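Local coordinates for 2-C-methyl-D-erythritol 2,4-cyclodiphosphate synthase (Francisella tularensis subsp. tularensis, PDB 3RE3), which probably catalyses the cyclisation of 4-CDP-2-C-methyl-D-erythritol 2-phosphate to 2-C-methyl-D-erythritol 2,4-cyclodiphosphate with release of CMP, a step of non-mevalonate isoprenoid synthesis, at residues T103-A108 and A153-C158. Numbering follows the deposited sequence.
Sequences TIIAQA and ATHVVC
Thr103 and His155 exchange two backbone hydrogen bonds, and Ile105 and Ala153 exchange two more, so the end of strand 96-105 is sewn antiparallel to strand 151-161. Thr103 N reaches His155 O at 2.7 Å in a nearly straight bond, and His155 N returns to Thr103 O at 2.8 Å. Ile105 N to Ala153 O is 2.7 Å and Ala153 N to Ile105 O 3.0 Å. Between these hydrogen-bonded pairs lies the non-hydrogen-bonded pair Ile104 and Thr154, where Thr154 CA comes to 3.2 Å from Thr103 O in a CA-H...O contact.

Apolar packing differs on the two faces. Ile104 and Thr154 stand side by side and point the same way, with Ile104 CG1 3.5 Å from Thr154 CG2. With OG1 between its backbone N and carbonyl carbon (chi1 44°), Thr154 has its CG2 methyl beside the N, against Ile104. On the other face, Ile105 leans across to His155: its CD1 meets the imidazole at the CD2 edge, in the ring plane, at 3.8 Å. Ile105 CB also packs on Ala153 CB, 4.3 Å away.

Polar ends on this second face look beyond the pair of strands. His155 ND1 is hydrogen-bonded to His10 NE2 of the same chain, while Thr103 OG1 is hydrogen-bonded to Lys136 NZ of its own chain and to His10 ND1 of a neighbouring subunit. The His155 ring meets His155 of both other subunits edge-to-face, so the sheet turns this face to the threefold interior, as in the trimeric YgbB (IspF) family.

The two strands form the middle of the four-stranded sheet, flanked by strand 6-16 beside 151-161 and by strand 133-138 beside 96-105; on the Thr154 face, helix 45-57 packs through Val45 and Ala49.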
loop_
_atom_site.group_PDB
_atom_site.type_symbol
_atom_site.label_atom_id
_atom_site.label_comp_id
_atom_site.label_asym_id
_atom_site.label_seq_id
_atom_site.Cartn_x
_atom_site.Cartn_y
_atom_site.Cartn_z
ATOM N N THR A 103 1.338 -6.427 -6.184
ATOM C CA THR A 103 2.517 -5.709 -6.638
ATOM C C THR A 103 3.773 -6.256 -5.949
ATOM O O THR A 103 3.967 -6.109 -4.747
ATOM C CB THR A 103 2.382 -4.201 -6.395
ATOM O OG1 THR A 103 1.142 -3.744 -6.941
ATOM C CG2 THR A 103 3.539 -3.437 -7.040
ATOM N N ILE A 104 4.616 -6.902 -6.734
ATOM C CA ILE A 104 5.918 -7.337 -6.266
ATOM C C ILE A 104 6.936 -6.223 -6.443
ATOM O O ILE A 104 7.100 -5.698 -7.541
ATOM C CB ILE A 104 6.393 -8.552 -7.055
ATOM C CG1 ILE A 104 5.361 -9.674 -6.933
ATOM C CG2 ILE A 104 7.774 -8.993 -6.580
ATOM C CD1 ILE A 104 5.630 -10.836 -7.839
ATOM N N ILE A 105 7.602 -5.860 -5.355
ATOM C CA ILE A 105 8.632 -4.828 -5.395
ATOM C C ILE A 105 10.027 -5.425 -5.247
ATOM O O ILE A 105 10.390 -5.908 -4.178
ATOM C CB ILE A 105 8.390 -3.804 -4.279
ATOM C CG1 ILE A 105 6.915 -3.387 -4.295
ATOM C CG2 ILE A 105 9.352 -2.621 -4.421
ATOM C CD1 ILE A 105 6.560 -2.331 -3.307
ATOM N N ALA A 106 10.795 -5.412 -6.332
ATOM C CA ALA A 106 12.125 -6.030 -6.335
ATOM C C ALA A 106 13.077 -5.361 -7.309
ATOM O O ALA A 106 12.671 -4.989 -8.402
ATOM C CB ALA A 106 12.005 -7.479 -6.677
ATOM N N GLN A 107 14.350 -5.226 -6.935
ATOM C CA GLN A 107 15.340 -4.769 -7.904
ATOM C C GLN A 107 15.754 -5.969 -8.741
ATOM O O GLN A 107 16.172 -5.839 -9.893
ATOM C CB GLN A 107 16.534 -4.105 -7.221
ATOM C CG GLN A 107 17.349 -3.229 -8.148
ATOM C CD GLN A 107 16.554 -2.058 -8.686
ATOM O OE1 GLN A 107 15.663 -1.533 -8.020
ATOM N NE2 GLN A 107 16.878 -1.641 -9.898
ATOM N N ALA A 108 15.595 -7.145 -8.138
ATOM C CA ALA A 108 15.856 -8.418 -8.797
ATOM C C ALA A 108 15.508 -9.549 -7.817
ATOM O O ALA A 108 15.298 -9.285 -6.633
ATOM C CB ALA A 108 17.309 -8.498 -9.253
ATOM N N ALA A 153 9.694 -6.935 -1.440
ATOM C CA ALA A 153 8.427 -6.770 -0.767
ATOM C C ALA A 153 7.319 -7.064 -1.743
ATOM O O ALA A 153 7.527 -7.060 -2.956
ATOM C CB ALA A 153 8.291 -5.365 -0.238
ATOM N N THR A 154 6.142 -7.344 -1.208
ATOM C CA THR A 154 4.940 -7.442 -2.031
ATOM C C THR A 154 3.790 -6.792 -1.304
ATOM O O THR A 154 3.669 -6.903 -0.081
ATOM C CB THR A 154 4.550 -8.890 -2.405
ATOM O OG1 THR A 154 4.661 -9.733 -1.257
ATOM C CG2 THR A 154 5.460 -9.421 -3.469
ATOM N N HIS A 155 2.982 -6.076 -2.079
ATOM C CA HIS A 155 1.687 -5.573 -1.653
ATOM C C HIS A 155 0.578 -6.374 -2.335
ATOM O O HIS A 155 0.591 -6.579 -3.549
ATOM C CB HIS A 155 1.531 -4.114 -2.051
ATOM C CG HIS A 155 2.219 -3.151 -1.137
ATOM N ND1 HIS A 155 1.598 -2.604 -0.040
ATOM C CD2 HIS A 155 3.461 -2.607 -1.184
ATOM C CE1 HIS A 155 2.431 -1.769 0.565
ATOM N NE2 HIS A 155 3.568 -1.762 -0.107
ATOM N N VAL A 156 -0.387 -6.824 -1.552
ATOM C CA VAL A 156 -1.574 -7.444 -2.116
ATOM C C VAL A 156 -2.807 -6.709 -1.617
ATOM O O VAL A 156 -2.887 -6.334 -0.446
ATOM C CB VAL A 156 -1.702 -8.935 -1.741
ATOM C CG1 VAL A 156 -2.953 -9.538 -2.382
ATOM C CG2 VAL A 156 -0.471 -9.701 -2.172
ATOM N N VAL A 157 -3.748 -6.485 -2.523
ATOM C CA VAL A 157 -5.102 -6.104 -2.155
ATOM C C VAL A 157 -6.077 -7.141 -2.713
ATOM O O VAL A 157 -5.943 -7.600 -3.853
ATOM C CB VAL A 157 -5.477 -4.709 -2.680
ATOM C CG1 VAL A 157 -4.800 -3.632 -1.863
ATOM C CG2 VAL A 157 -5.153 -4.584 -4.171
ATOM N N CYS A 158 -7.049 -7.527 -1.901
ATOM C CA CYS A 158 -8.109 -8.408 -2.369
ATOM C C CYS A 158 -9.444 -7.760 -2.102
ATOM O O CYS A 158 -9.571 -6.952 -1.180
ATOM C CB CYS A 158 -8.060 -9.770 -1.678
ATOM S SG CYS A 158 -8.178 -9.646 0.082
#